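Side-chain contacts in angiopoietin-related protein 3 (Homo sapiens, PDB 6EUA), which raises plasma triglycerides by inhibiting lipoprotein lipase, and through its fibrinogen-like domain, the part described here, mediates endothelial cell adhesion: residues 167-172 / 179-184; 199-202 / 208-211. All coordinates share one frame; numbering follows the deposited sequence.

Contact 1: 167-172 / 179-184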
loop_
_atom_site.group_PDB
_atom_site.type_symbol
_atom_site.label_atom_id
_atom_site.label_comp_id
_atom_site.label_asym_id
_atom_site.label_seq_id
_atom_site.Cartn_x
_atom_site.Cartn_y
_atom_site.Cartn_z
ATOM N N GLY A 167 20.937 7.357 -14.270
ATOM C CA GLY A 167 20.486 6.195 -13.533
ATOM C C GLY A 167 21.583 5.162 -13.335
ATOM O O GLY A 167 22.675 5.229 -13.913
ATOM N N GLY A 168 21.280 4.191 -12.474
ATOM C CA GLY A 168 22.205 3.112 -12.158
ATOM C C GLY A 168 21.802 1.831 -12.868
ATOM O O GLY A 168 20.661 1.382 -12.759
ATOM N N TRP A 169 22.761 1.236 -13.583
ATOM C CA TRP A 169 22.471 0.090 -14.439
ATOM C C TRP A 169 23.733 -0.730 -14.666
ATOM O O TRP A 169 24.851 -0.271 -14.421
ATOM C CB TRP A 169 21.887 0.526 -15.796
ATOM C CG TRP A 169 21.161 -0.574 -16.532
ATOM C CD1 TRP A 169 21.455 -1.093 -17.788
ATOM C CD2 TRP A 169 20.016 -1.294 -16.064
ATOM N NE1 TRP A 169 20.559 -2.086 -18.104
ATOM C CE2 TRP A 169 19.664 -2.224 -17.067
ATOM C CE3 TRP A 169 19.247 -1.242 -14.887
ATOM C CZ2 TRP A 169 18.579 -3.097 -16.926
ATOM C CZ3 TRP A 169 18.154 -2.101 -14.757
ATOM C CH2 TRP A 169 17.839 -3.017 -15.766
ATOM N N TRP A 170 23.530 -1.953 -15.155
ATOM C CA TRP A 170 24.617 -2.877 -15.460
ATOM C C TRP A 170 25.014 -2.730 -16.926
ATOM O O TRP A 170 24.146 -2.702 -17.805
ATOM C CB TRP A 170 24.189 -4.317 -15.177
ATOM C CG TRP A 170 23.967 -4.700 -13.709
ATOM C CD1 TRP A 170 24.922 -5.114 -12.807
ATOM C CD2 TRP A 170 22.718 -4.731 -13.001
ATOM N NE1 TRP A 170 24.340 -5.398 -11.591
ATOM C CE2 TRP A 170 22.991 -5.177 -11.683
ATOM C CE3 TRP A 170 21.395 -4.430 -13.353
ATOM C CZ2 TRP A 170 21.993 -5.323 -10.717
ATOM C CZ3 TRP A 170 20.396 -4.587 -12.396
ATOM C CH2 TRP A 170 20.706 -5.019 -11.086
ATOM N N TRP A 171 26.319 -2.649 -17.191
ATOM C CA TRP A 171 26.791 -2.313 -18.529
ATOM C C TRP A 171 27.947 -3.211 -18.936
ATOM O O TRP A 171 28.671 -3.753 -18.100
ATOM C CB TRP A 171 27.238 -0.845 -18.631
ATOM C CG TRP A 171 26.101 0.139 -18.469
ATOM C CD1 TRP A 171 25.873 0.970 -17.400
ATOM C CD2 TRP A 171 25.035 0.387 -19.399
ATOM N NE1 TRP A 171 24.736 1.716 -17.613
ATOM C CE2 TRP A 171 24.201 1.377 -18.828
ATOM C CE3 TRP A 171 24.698 -0.142 -20.652
ATOM C CZ2 TRP A 171 23.054 1.848 -19.468
ATOM C CZ3 TRP A 171 23.565 0.341 -21.294
ATOM C CH2 TRP A 171 22.758 1.325 -20.700
ATOM N N HIS A 172 28.093 -3.351 -20.250
ATOM C CA HIS A 172 29.267 -3.919 -20.892
ATOM C C HIS A 172 29.548 -3.040 -22.105
ATOM O O HIS A 172 28.711 -2.222 -22.495
ATOM C CB HIS A 172 29.017 -5.385 -21.270
ATOM C CG HIS A 172 29.992 -5.955 -22.251
ATOM N ND1 HIS A 172 29.592 -6.768 -23.288
ATOM C CD2 HIS A 172 31.343 -5.907 -22.308
ATOM C CE1 HIS A 172 30.651 -7.150 -23.977
ATOM N NE2 HIS A 172 31.725 -6.633 -23.411
ATOM N N ASN A 179 18.229 0.363 -20.467
ATOM C CA ASN A 179 18.371 0.920 -19.124
ATOM C C ASN A 179 17.000 1.163 -18.520
ATOM O O ASN A 179 16.443 2.256 -18.613
ATOM C CB ASN A 179 19.205 2.194 -19.158
ATOM C CG ASN A 179 19.505 2.744 -17.764
ATOM O OD1 ASN A 179 18.991 2.253 -16.749
ATOM N ND2 ASN A 179 20.353 3.780 -17.713
ATOM N N LEU A 180 16.481 0.146 -17.834
ATOM C CA LEU A 180 15.204 0.282 -17.145
ATOM C C LEU A 180 15.265 1.258 -15.978
ATOM O O LEU A 180 14.207 1.684 -15.493
ATOM C CB LEU A 180 14.727 -1.081 -16.657
ATOM C CG LEU A 180 14.600 -2.153 -17.739
ATOM C CD1 LEU A 180 13.868 -3.350 -17.180
ATOM C CD2 LEU A 180 13.898 -1.614 -18.998
ATOM N N ASN A 181 16.467 1.611 -15.510
ATOM C CA ASN A 181 16.641 2.649 -14.500
ATOM C C ASN A 181 17.023 3.988 -15.134
ATOM O O ASN A 181 17.550 4.877 -14.445
ATOM C CB ASN A 181 17.683 2.211 -13.462
ATOM C CG ASN A 181 17.177 1.081 -12.552
ATOM O OD1 ASN A 181 15.987 0.771 -12.522
ATOM N ND2 ASN A 181 18.096 0.458 -11.822
ATOM N N GLY A 182 16.760 4.141 -16.432
ATOM C CA GLY A 182 17.146 5.319 -17.175
ATOM C C GLY A 182 16.201 6.487 -16.959
ATOM O O GLY A 182 15.288 6.453 -16.133
ATOM N N LYS A 183 16.447 7.554 -17.718
ATOM C CA LYS A 183 15.655 8.769 -17.578
ATOM C C LYS A 183 14.248 8.531 -18.110
ATOM O O LYS A 183 14.074 8.095 -19.254
ATOM C CB LYS A 183 16.319 9.927 -18.314
ATOM C CG LYS A 183 15.448 11.177 -18.404
ATOM C CD LYS A 183 15.851 12.230 -17.385
ATOM C CE LYS A 183 14.936 13.454 -17.461
ATOM N NZ LYS A 183 13.600 13.218 -16.825
ATOM N N TYR A 184 13.244 8.781 -17.270
ATOM C CA TYR A 184 11.845 8.647 -17.670
ATOM C C TYR A 184 11.426 9.948 -18.343
ATOM O O TYR A 184 11.228 10.970 -17.683
ATOM C CB TYR A 184 10.969 8.335 -16.466
ATOM C CG TYR A 184 9.629 7.720 -16.791
ATOM C CD1 TYR A 184 8.585 8.497 -17.287
ATOM C CD2 TYR A 184 9.397 6.363 -16.578
ATOM C CE1 TYR A 184 7.342 7.936 -17.565
ATOM C CE2 TYR A 184 8.166 5.796 -16.857
ATOM C CZ TYR A 184 7.140 6.584 -17.347
ATOM O OH TYR A 184 5.913 6.013 -17.625
#

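Contact 2: 199-202 / 208-211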
loop_
_atom_site.group_PDB
_atom_site.type_symbol
_atom_site.label_atom_id
_atom_site.label_comp_id
_atom_site.label_asym_id
_atom_site.label_seq_id
_atom_site.Cartn_x
_atom_site.Cartn_y
_atom_site.Cartn_z
ATOM N N LEU A 199 10.410 4.825 -21.081
ATOM C CA LEU A 199 11.719 4.201 -21.186
ATOM C C LEU A 199 11.829 3.419 -22.488
ATOM O O LEU A 199 10.856 3.250 -23.225
ATOM C CB LEU A 199 11.972 3.295 -19.978
ATOM C CG LEU A 199 11.904 4.064 -18.652
ATOM C CD1 LEU A 199 11.501 3.137 -17.538
ATOM C CD2 LEU A 199 13.259 4.762 -18.349
ATOM N N SER A 200 13.037 2.931 -22.763
ATOM C CA SER A 200 13.320 2.275 -24.033
ATOM C C SER A 200 13.898 0.884 -23.812
ATOM O O SER A 200 14.710 0.672 -22.908
ATOM C CB SER A 200 14.289 3.101 -24.878
ATOM O OG SER A 200 13.857 4.443 -24.990
ATOM N N TRP A 201 13.491 -0.056 -24.665
ATOM C CA TRP A 201 13.977 -1.439 -24.621
ATOM C C TRP A 201 14.219 -1.887 -26.066
ATOM O O TRP A 201 13.294 -2.318 -26.762
ATOM C CB TRP A 201 12.988 -2.344 -23.903
ATOM C CG TRP A 201 13.402 -3.774 -23.833
ATOM C CD1 TRP A 201 13.090 -4.766 -24.723
ATOM C CD2 TRP A 201 14.173 -4.392 -22.795
ATOM N NE1 TRP A 201 13.627 -5.959 -24.307
ATOM C CE2 TRP A 201 14.288 -5.761 -23.120
ATOM C CE3 TRP A 201 14.786 -3.915 -21.623
ATOM C CZ2 TRP A 201 15.007 -6.659 -22.332
ATOM C CZ3 TRP A 201 15.486 -4.812 -20.830
ATOM C CH2 TRP A 201 15.595 -6.169 -21.193
ATOM N N LYS A 202 15.472 -1.779 -26.506
ATOM C CA LYS A 202 15.851 -2.060 -27.885
ATOM C C LYS A 202 16.487 -3.439 -27.936
ATOM O O LYS A 202 17.600 -3.640 -27.438
ATOM C CB LYS A 202 16.800 -0.994 -28.422
ATOM C CG LYS A 202 16.987 -1.031 -29.933
ATOM C CD LYS A 202 18.268 -1.758 -30.318
ATOM C CE LYS A 202 19.486 -1.113 -29.675
ATOM N NZ LYS A 202 19.480 0.366 -29.847
ATOM N N LEU A 208 12.657 -1.422 -31.168
ATOM C CA LEU A 208 12.708 -0.674 -29.918
ATOM C C LEU A 208 11.307 -0.551 -29.330
ATOM O O LEU A 208 10.395 -0.048 -29.991
ATOM C CB LEU A 208 13.310 0.713 -30.140
ATOM C CG LEU A 208 13.804 1.442 -28.889
ATOM C CD1 LEU A 208 15.006 2.290 -29.233
ATOM C CD2 LEU A 208 12.691 2.298 -28.268
ATOM N N TYR A 209 11.152 -0.992 -28.085
ATOM C CA TYR A 209 9.878 -0.945 -27.377
ATOM C C TYR A 209 9.825 0.291 -26.485
ATOM O O TYR A 209 10.747 0.529 -25.696
ATOM C CB TYR A 209 9.673 -2.207 -26.534
ATOM C CG TYR A 209 9.547 -3.465 -27.354
ATOM C CD1 TYR A 209 8.301 -3.971 -27.677
ATOM C CD2 TYR A 209 10.669 -4.158 -27.794
ATOM C CE1 TYR A 209 8.166 -5.118 -28.418
ATOM C CE2 TYR A 209 10.544 -5.318 -28.542
ATOM C CZ TYR A 209 9.283 -5.791 -28.852
ATOM O OH TYR A 209 9.118 -6.938 -29.595
ATOM N N SER A 210 8.755 1.074 -26.626
ATOM C CA SER A 210 8.467 2.189 -25.728
ATOM C C SER A 210 7.852 1.645 -24.440
ATOM O O SER A 210 6.820 0.971 -24.485
ATOM C CB SER A 210 7.522 3.180 -26.408
ATOM O OG SER A 210 7.309 4.341 -25.621
ATOM N N ILE A 211 8.480 1.916 -23.300
ATOM C CA ILE A 211 8.087 1.318 -22.021
ATOM C C ILE A 211 7.484 2.384 -21.110
ATOM O O ILE A 211 8.090 3.439 -20.885
ATOM C CB ILE A 211 9.277 0.625 -21.335
ATOM C CG1 ILE A 211 10.006 -0.280 -22.327
ATOM C CG2 ILE A 211 8.807 -0.167 -20.115
ATOM C CD1 ILE A 211 9.162 -1.409 -22.873
#

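Contact 1: 167-172 / 179-184
Trp169 lays one face of its indole against the backbone of Asn179 and Leu180. Asn179 CA sits 3.8 Å from the centroid of the five-membered ring of Trp169, almost on its normal, a CH-pi contact. With CG anti to the backbone N (chi1 -161°), the indole swings over the turn. Trp169 CH2 reaches Leu180 CB at 3.8 Å. The amide of Asn179 slides along the indole, tilted 22° from the ring, and OD1 approaches Trp169 CB at 3.5 Å. Asn179 ND2, bonded to Glu163 O, packs at the edge of the Trp171 ring near its plane, 3.8 Å from Trp171 CZ2, amide and ring nearly perpendicular (86°). Replacing Trp169 by alanine removes the indole, which is likely to leave a gap over Asn179 CA and Leu180 CB without its aromatic neighbour.

Among polar contacts, Asn181 ND2 donates to Gly168 O at 2.9 Å, nearly along the C=O axis. Gln53 holds Asn181 OD1, which fixes the amide's rotation. Gly167 CA makes a CA-H...O contact with Asn181 O at 3.3 Å, where a CB would clash.

The type I beta turn from Asn179 to Gly182 docks on strand 169-171 in the buried interior of the fibrinogen C-terminal fold.

Contact 2: 199-202 / 208-211
Leu199 and Ile211 pair through two backbone hydrogen bonds, Leu199 N to Ile211 O and Ile211 N to Leu199 O, both 2.7 Å. Trp201 and Tyr209 form the second hydrogen-bonded pair. Here Tyr209 N donates to Trp201 O at 2.8 Å. The return bond, Trp201 N to Tyr209 O, is longer at 3.0 Å.

Side chains of these four residues share one face of the hairpin. Tyr209 CD2 comes to the edge of the Trp201 ring, 4.0 Å from Trp201 CD1. Trp201 O in turn lies near the plane of the Tyr209 ring, 3.4 Å from Tyr209 CD2. Tyr209 CG stands beside its backbone N (chi1 -65°), which brings the ring up to the same Trp201 O that this N binds. Ile211 CG1 lies against Trp201 CB. On the other face Leu208 spreads its two methyls: CD1 touches Lys202 CB at 3.8 Å and CD2 touches Ser200 CB, also at 3.8 Å.

Further out, Pro137 O accepts from Trp201 NE1, and Ile100 and Leu102 pack against the indole. His110 meets the Tyr209 ring edge-to-face. Lys202 bends its chain away from strand 208-211 to a salt bridge with Glu177. The arrangement is a two-stranded antiparallel beta hairpin of the fibrinogen C-terminal domain. Its face with Leu199, Trp201, Tyr209 and Ile211 is buried, Trp201 and Ile211 packing on strand 96-104.

How the contacts relate
Contact 1 is the more deeply buried, with its centre about 10 Å from the centre of the chain against about 16 Å for contact 2. In contact 2 one face is buried, and the face with Ser200, Lys202, Leu208 and Ser210 is partly or fully exposed. Contact 1 joins a strand to a loop, mainly through indole packing and a single side-chain hydrogen bond. Contact 2 joins two strands, mainly through backbone bonds. The contacts touch each other: Leu180 CD2 of contact 1 lies 3.6 Å from Trp201 CE3 of contact 2, and Leu199 packs on the 179-184 segment. Leu180 and Trp201 both also pack on Ile100 and Leu102 of strand 96-104.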